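Local coordinates for protein EreC (Klebsiella pneumoniae, PDB 6XCQ) that probably hydrolyses the ester bond of the macrolactone ring of erythromycin and related macrolides, the reaction behind esterase-mediated macrolide resistance, at residues 155-158 against 159-163; 358-362 against 363-367; 382-386 against 387-391. The protein carries 1 engineered substitution. One frame throughout, in Å; residues are numbered along the deposited sequence.

Interaction 1. Residues 155-158 against 159-163; sequences IDLP and NTLNP
The pyrrolidine ring of P158 lies against the chain that curls back after it, with CB 3.7 Å from T160 OG1 and CG 3.6 Å from the carbonyl oxygen N162 O. A type I beta turn from P158 to L161 brings the chain back, and N162 just past it meets the ring. The closing bond of the turn is short, L161 N to P158 O at 2.7 Å, and nearly straight at 162° on the hydrogen, although the donor stands well above the carbonyl plane, 52° out of it. L161 then takes positive phi, and its CB starts off away from the preceding residues. With CG beside the backbone N (chi1 -57°), the side chain nevertheless doubles back, bringing CD2 to 3.6 Å from P158 O and to 4.0 Å from L157 CD1, where the two leucines cross obliquely. The turn lies in the loop between strand 151-154, an outermost strand of the mixed eight-stranded sheet, and helix 164-177. Two side chains prepare the entry into that helix: T160 OG1 accepts from N162 N at 3.1 Å in an ST turn, and N162 OD1 caps the backbone N of R164. N159 occupies the second position of the beta turn, and its CB leads away from the preceding residues; its amide is held at both ends, OD1 accepting from Q103 NE2 while ND2 is bonded to T128 OG1 and E98 O. Nearer the strand, D156 is salt-bridged to R281 of helix 279-295, and L157 packs against Y257 and T261 of helix 244-267.

Interaction 2. Residues 358-362 against 363-367; sequences PGSPL and GFSVV
S360 and G363 close a type I beta turn, G363 N reaching S360 O at 3.1 Å with an N-H...O angle of 166°, the donor lying far above the carbonyl plane. The turn belongs to the connection of a beta hairpin whose two strands, 349-354 and 365-370, pair antiparallel. G363 sits at positive phi (76°), a conformation that suits glycine, and sends the chain on into the second strand. The hydroxyl of S360 is tucked into the bend, because a chi1 of 70° sets OG between its own backbone N and carbonyl carbon. There it is 3.1 Å from G363 N; its hydrogen-bond partner outside the turn is the carbonyl of S357. S365 OG in turn passes 3.7 Å from S360 CB and is itself bonded to S357 OG and to the terminal carboxylate of L438, so the C terminus lies at this corner. F364 starts away from the turn, but its ring swings back alongside L362: CE1 meets L362 CB at 4.0 Å, and CD1 approaches L362 O at 3.4 Å, the oxygen lying oblique to the ring. Both side chains also pack on L127 of helix 126-146, while L362 O accepts from S199 OG. Across the bend a single water accepts from L362 N at 3.1 Å and donates to F364 O at a short 2.5 Å.

Interaction 3. Residues 382-386 against 387-391; sequences YIIDA and CGTED
I383 and C387 make the last well-formed backbone bond of helix 379-387, C387 N to I383 O, 2.8 Å long with 150° at the hydrogen; the donor is tilted 19° from the carbonyl plane. The helix is ended here by a glycine, G388 being the first residue to leave helical angles, with phi at 82°. Its N-H is divided between two carbonyls and held firmly by neither: the bonds to I383 O, 3.3 Å, and to I384 O, 3.1 Å, are both weak. I383 O thus gathers three donors, as A386 N also reaches it weakly while making its stronger bond to Y382 O. I384 O gains a CA-H...O contact from G388 CA at 3.3 Å. C387 CB rests 3.5 Å from I383 O, and SG, beside its own backbone N, forms the disulfide with C393 of strand 392-396, so the helix end is covalently tied to the strand that follows it. Of the acidic side chains, D385 OD1 is bonded to Q381 NE2 within the helix, and D391 OD2 forms a salt bridge with R37 just past strand 33-36. Past the glycine, T389 turns its methyl to the helix. I384 and T389 both touch L346, and T389 CG2 lies 3.8 Å from I384 CG1 and 4.0 Å from I384 CG2.

From the N terminus the three contacts follow in series, with no crossing and none enclosing another. Interaction 1 closes a turn in the loop from edge strand 151-154 to helix 164-177. Interaction 2 closes the turn that delivers the chain into strand 365-370, and that strand is followed by helix 379-387, whose end is interaction 3, before strand 392-396 of the main sheet. Interactions 1 and 2 have centres about 19 Å apart and do not touch, yet helix 126-146 meets both, through T128 and L127; S203 of helix 200-208 meets interaction 1, and S199 just before that helix meets interaction 2. Interaction 3 lies on the opposite side of the chain's centre from interaction 1.

Interaction 1. Residues 155-158 against 159-163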
loop_
_atom_site.group_PDB
_atom_site.type_symbol
_atom_site.label_atom_id
_atom_site.label_comp_id
_atom_site.label_asym_id
_atom_site.label_seq_id
_atom_site.Cartn_x
_atom_site.Cartn_y
_atom_site.Cartn_z
ATOM N N ILE A 155 -1.759 6.323 -0.181
ATOM C CA ILE A 155 -0.375 6.655 -0.480
ATOM C C ILE A 155 0.025 6.217 -1.876
ATOM O O ILE A 155 1.192 6.377 -2.261
ATOM C CB ILE A 155 0.593 6.050 0.558
ATOM C CG1 ILE A 155 0.591 4.531 0.462
ATOM C CG2 ILE A 155 0.251 6.513 1.972
ATOM C CD1 ILE A 155 1.657 3.862 1.301
ATOM N N ASP A 156 -0.903 5.675 -2.650
ATOM C CA ASP A 156 -0.597 4.979 -3.891
ATOM C C ASP A 156 -1.130 5.759 -5.083
ATOM O O ASP A 156 -1.850 6.745 -4.940
ATOM C CB ASP A 156 -1.232 3.585 -3.882
ATOM C CG ASP A 156 -0.487 2.572 -4.744
ATOM O OD1 ASP A 156 0.406 2.950 -5.540
ATOM O OD2 ASP A 156 -0.816 1.374 -4.610
ATOM N N LEU A 157 -0.791 5.268 -6.270
ATOM C CA LEU A 157 -1.578 5.542 -7.470
ATOM C C LEU A 157 -2.982 4.983 -7.277
ATOM O O LEU A 157 -3.190 4.164 -6.371
ATOM C CB LEU A 157 -0.916 4.897 -8.683
ATOM C CG LEU A 157 0.563 5.236 -8.817
ATOM C CD1 LEU A 157 1.208 4.354 -9.863
ATOM C CD2 LEU A 157 0.711 6.716 -9.178
ATOM N N PRO A 158 -3.968 5.371 -8.093
ATOM C CA PRO A 158 -5.219 4.605 -8.105
ATOM C C PRO A 158 -4.897 3.133 -8.314
ATOM O O PRO A 158 -4.199 2.776 -9.274
ATOM C CB PRO A 158 -6.002 5.216 -9.282
ATOM C CG PRO A 158 -4.981 5.887 -10.109
ATOM C CD PRO A 158 -3.986 6.431 -9.117
ATOM N N ASN A 159 -5.339 2.267 -7.398
ATOM C CA ASN A 159 -4.934 0.869 -7.544
ATOM C C ASN A 159 -5.597 0.202 -8.747
ATOM O O ASN A 159 -5.333 -0.976 -9.023
ATOM C CB ASN A 159 -5.186 0.090 -6.247
ATOM C CG ASN A 159 -6.626 0.132 -5.785
ATOM O OD1 ASN A 159 -7.555 0.178 -6.583
ATOM N ND2 ASN A 159 -6.816 0.081 -4.468
ATOM N N THR A 160 -6.427 0.949 -9.472
ATOM C CA THR A 160 -6.942 0.571 -10.782
ATOM C C THR A 160 -6.033 0.996 -11.920
ATOM O O THR A 160 -6.241 0.539 -13.051
ATOM C CB THR A 160 -8.308 1.222 -11.018
ATOM O OG1 THR A 160 -8.166 2.637 -10.856
ATOM C CG2 THR A 160 -9.352 0.703 -10.032
ATOM N N LEU A 161 -5.052 1.879 -11.648
ATOM C CA LEU A 161 -4.292 2.604 -12.681
ATOM C C LEU A 161 -5.225 3.288 -13.686
ATOM O O LEU A 161 -4.871 3.514 -14.841
ATOM C CB LEU A 161 -3.274 1.700 -13.397
ATOM C CG LEU A 161 -2.248 1.010 -12.479
ATOM C CD1 LEU A 161 -1.201 0.191 -13.272
ATOM C CD2 LEU A 161 -1.556 2.026 -11.573
ATOM N N ASN A 162 -6.419 3.669 -13.242
ATOM C CA ASN A 162 -7.317 4.431 -14.096
ATOM C C ASN A 162 -7.173 5.905 -13.734
ATOM O O ASN A 162 -7.532 6.288 -12.610
ATOM C CB ASN A 162 -8.758 3.969 -13.901
ATOM C CG ASN A 162 -9.761 4.788 -14.707
ATOM O OD1 ASN A 162 -9.416 5.784 -15.360
ATOM N ND2 ASN A 162 -11.019 4.364 -14.661
ATOM N N PRO A 163 -6.663 6.755 -14.628
ATOM C CA PRO A 163 -6.436 8.173 -14.284
ATOM C C PRO A 163 -7.673 9.054 -14.316
ATOM O O PRO A 163 -7.543 10.271 -14.112
ATOM C CB PRO A 163 -5.440 8.625 -15.359
ATOM C CG PRO A 163 -5.814 7.809 -16.557
ATOM C CD PRO A 163 -6.215 6.438 -15.995
#

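Interaction 2. Residues 358-362 against 363-367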
loop_
_atom_site.group_PDB
_atom_site.type_symbol
_atom_site.label_atom_id
_atom_site.label_comp_id
_atom_site.label_asym_id
_atom_site.label_seq_id
_atom_site.Cartn_x
_atom_site.Cartn_y
_atom_site.Cartn_z
ATOM N N PRO A 358 -8.530 -15.634 -17.725
ATOM C CA PRO A 358 -9.562 -15.126 -18.636
ATOM C C PRO A 358 -10.943 -15.270 -18.018
ATOM O O PRO A 358 -11.232 -16.241 -17.319
ATOM C CB PRO A 358 -9.409 -16.008 -19.885
ATOM C CG PRO A 358 -8.035 -16.619 -19.785
ATOM C CD PRO A 358 -7.745 -16.734 -18.315
ATOM N N GLY A 359 -11.785 -14.269 -18.253
ATOM C CA GLY A 359 -13.113 -14.236 -17.697
ATOM C C GLY A 359 -13.210 -13.614 -16.318
ATOM O O GLY A 359 -14.282 -13.126 -15.946
ATOM N N SER A 360 -12.124 -13.623 -15.550
ATOM C CA SER A 360 -12.171 -13.033 -14.220
ATOM C C SER A 360 -12.368 -11.523 -14.330
ATOM O O SER A 360 -11.760 -10.875 -15.191
ATOM C CB SER A 360 -10.896 -13.343 -13.438
ATOM O OG SER A 360 -9.792 -12.635 -13.973
ATOM N N PRO A 361 -13.209 -10.937 -13.479
ATOM C CA PRO A 361 -13.555 -9.516 -13.647
ATOM C C PRO A 361 -12.362 -8.579 -13.577
ATOM O O PRO A 361 -12.369 -7.529 -14.234
ATOM C CB PRO A 361 -14.540 -9.264 -12.497
ATOM C CG PRO A 361 -14.235 -10.330 -11.486
ATOM C CD PRO A 361 -13.834 -11.532 -12.286
ATOM N N LEU A 362 -11.328 -8.923 -12.811
ATOM C CA LEU A 362 -10.159 -8.067 -12.676
ATOM C C LEU A 362 -8.912 -8.667 -13.323
ATOM O O LEU A 362 -7.801 -8.213 -13.053
ATOM C CB LEU A 362 -9.922 -7.743 -11.199
ATOM C CG LEU A 362 -10.757 -6.601 -10.562
ATOM C CD1 LEU A 362 -12.254 -6.581 -10.930
ATOM C CD2 LEU A 362 -10.571 -6.601 -9.041
ATOM N N GLY A 363 -9.070 -9.669 -14.186
ATOM C CA GLY A 363 -7.937 -10.229 -14.891
ATOM C C GLY A 363 -7.057 -11.140 -14.071
ATOM O O GLY A 363 -6.027 -11.605 -14.572
ATOM N N PHE A 364 -7.408 -11.386 -12.818
ATOM C CA PHE A 364 -6.712 -12.396 -12.044
ATOM C C PHE A 364 -7.702 -13.014 -11.082
ATOM O O PHE A 364 -8.784 -12.471 -10.829
ATOM C CB PHE A 364 -5.514 -11.834 -11.272
ATOM C CG PHE A 364 -5.890 -10.886 -10.162
ATOM C CD1 PHE A 364 -6.118 -9.547 -10.431
ATOM C CD2 PHE A 364 -6.002 -11.330 -8.856
ATOM C CE1 PHE A 364 -6.460 -8.674 -9.423
ATOM C CE2 PHE A 364 -6.340 -10.459 -7.838
ATOM C CZ PHE A 364 -6.569 -9.131 -8.124
ATOM N N SER A 365 -7.307 -14.150 -10.536
ATOM C CA SER A 365 -8.107 -14.850 -9.554
ATOM C C SER A 365 -7.236 -15.100 -8.336
ATOM O O SER A 365 -6.011 -14.968 -8.384
ATOM C CB SER A 365 -8.658 -16.165 -10.129
ATOM O OG SER A 365 -9.749 -15.909 -10.990
ATOM N N VAL A 366 -7.887 -15.448 -7.238
ATOM C CA VAL A 366 -7.228 -15.731 -5.974
ATOM C C VAL A 366 -7.547 -17.172 -5.649
ATOM O O VAL A 366 -8.714 -17.509 -5.412
ATOM C CB VAL A 366 -7.707 -14.803 -4.850
ATOM C CG1 VAL A 366 -7.099 -15.235 -3.521
ATOM C CG2 VAL A 366 -7.370 -13.355 -5.188
ATOM N N VAL A 367 -6.522 -18.026 -5.647
ATOM C CA VAL A 367 -6.687 -19.458 -5.459
ATOM C C VAL A 367 -5.748 -19.925 -4.356
ATOM O O VAL A 367 -4.624 -19.428 -4.224
ATOM C CB VAL A 367 -6.428 -20.244 -6.763
ATOM C CG1 VAL A 367 -7.398 -19.816 -7.837
ATOM C CG2 VAL A 367 -5.003 -20.039 -7.244
HETATM O O HOH W 1 -10.991 -11.302 -10.818
#

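Interaction 3. Residues 382-386 against 387-391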
loop_
_atom_site.group_PDB
_atom_site.type_symbol
_atom_site.label_atom_id
_atom_site.label_comp_id
_atom_site.label_asym_id
_atom_site.label_seq_id
_atom_site.Cartn_x
_atom_site.Cartn_y
_atom_site.Cartn_z
ATOM N N TYR A 382 13.041 -20.072 12.176
ATOM C CA TYR A 382 13.452 -19.359 13.379
ATOM C C TYR A 382 12.279 -19.176 14.332
ATOM O O TYR A 382 12.416 -19.377 15.543
ATOM C CB TYR A 382 14.032 -18.006 12.979
ATOM C CG TYR A 382 14.526 -17.137 14.115
ATOM C CD1 TYR A 382 15.837 -17.234 14.573
ATOM C CD2 TYR A 382 13.692 -16.193 14.703
ATOM C CE1 TYR A 382 16.296 -16.429 15.596
ATOM C CE2 TYR A 382 14.141 -15.381 15.723
ATOM C CZ TYR A 382 15.442 -15.499 16.162
ATOM O OH TYR A 382 15.884 -14.692 17.177
ATOM N N ILE A 383 11.122 -18.772 13.798
ATOM C CA ILE A 383 9.902 -18.674 14.599
ATOM C C ILE A 383 9.596 -20.009 15.258
ATOM O O ILE A 383 9.275 -20.073 16.452
ATOM C CB ILE A 383 8.720 -18.210 13.725
ATOM C CG1 ILE A 383 8.934 -16.778 13.236
ATOM C CG2 ILE A 383 7.402 -18.343 14.486
ATOM C CD1 ILE A 383 9.028 -15.771 14.334
ATOM N N ILE A 384 9.685 -21.099 14.488
ATOM C CA ILE A 384 9.426 -22.425 15.053
ATOM C C ILE A 384 10.407 -22.727 16.181
ATOM O O ILE A 384 10.015 -23.223 17.244
ATOM C CB ILE A 384 9.481 -23.504 13.954
ATOM C CG1 ILE A 384 8.325 -23.330 12.967
ATOM C CG2 ILE A 384 9.397 -24.881 14.567
ATOM C CD1 ILE A 384 8.478 -24.182 11.710
ATOM N N ASP A 385 11.692 -22.414 15.974
ATOM C CA ASP A 385 12.709 -22.667 16.995
ATOM C C ASP A 385 12.547 -21.764 18.212
ATOM O O ASP A 385 12.878 -22.167 19.333
ATOM C CB ASP A 385 14.110 -22.474 16.406
ATOM C CG ASP A 385 14.420 -23.451 15.284
ATOM O OD1 ASP A 385 13.731 -24.480 15.171
ATOM O OD2 ASP A 385 15.361 -23.185 14.508
ATOM N N ALA A 386 12.076 -20.537 18.017
ATOM C CA ALA A 386 11.967 -19.592 19.120
ATOM C C ALA A 386 10.659 -19.782 19.871
ATOM O O ALA A 386 10.651 -20.113 21.066
ATOM C CB ALA A 386 12.070 -18.157 18.593
ATOM N N CYS A 387 9.546 -19.584 19.166
ATOM C CA CYS A 387 8.220 -19.520 19.756
ATOM C C CYS A 387 7.477 -20.845 19.742
ATOM O O CYS A 387 6.524 -20.996 20.507
ATOM C CB CYS A 387 7.378 -18.492 18.999
ATOM S SG CYS A 387 7.662 -16.787 19.467
ATOM N N GLY A 388 7.870 -21.792 18.880
ATOM C CA GLY A 388 7.053 -22.954 18.598
ATOM C C GLY A 388 5.973 -22.640 17.568
ATOM O O GLY A 388 5.944 -21.571 16.944
ATOM N N THR A 389 5.064 -23.598 17.391
ATOM C CA THR A 389 4.021 -23.502 16.375
ATOM C C THR A 389 2.632 -23.373 16.975
ATOM O O THR A 389 1.645 -23.457 16.243
ATOM C CB THR A 389 4.050 -24.726 15.454
ATOM O OG1 THR A 389 3.701 -25.902 16.214
ATOM C CG2 THR A 389 5.428 -24.888 14.814
ATOM N N GLU A 390 2.525 -23.193 18.288
ATOM C CA GLU A 390 1.219 -23.261 18.938
ATOM C C GLU A 390 0.363 -22.040 18.611
ATOM O O GLU A 390 -0.703 -22.160 17.989
ATOM C CB GLU A 390 1.419 -23.413 20.445
ATOM C CG GLU A 390 0.182 -23.269 21.270
ATOM C CD GLU A 390 0.174 -24.268 22.385
ATOM O OE1 GLU A 390 -0.558 -25.265 22.262
ATOM O OE2 GLU A 390 0.928 -24.076 23.356
ATOM N N ASP A 391 0.800 -20.854 19.035
ATOM C CA ASP A 391 0.067 -19.621 18.734
ATOM C C ASP A 391 0.921 -18.716 17.839
ATOM O O ASP A 391 1.846 -19.206 17.186
ATOM C CB ASP A 391 -0.329 -18.902 20.033
ATOM C CG ASP A 391 -1.495 -19.580 20.756
ATOM O OD1 ASP A 391 -2.484 -19.967 20.098
ATOM O OD2 ASP A 391 -1.427 -19.706 21.996
#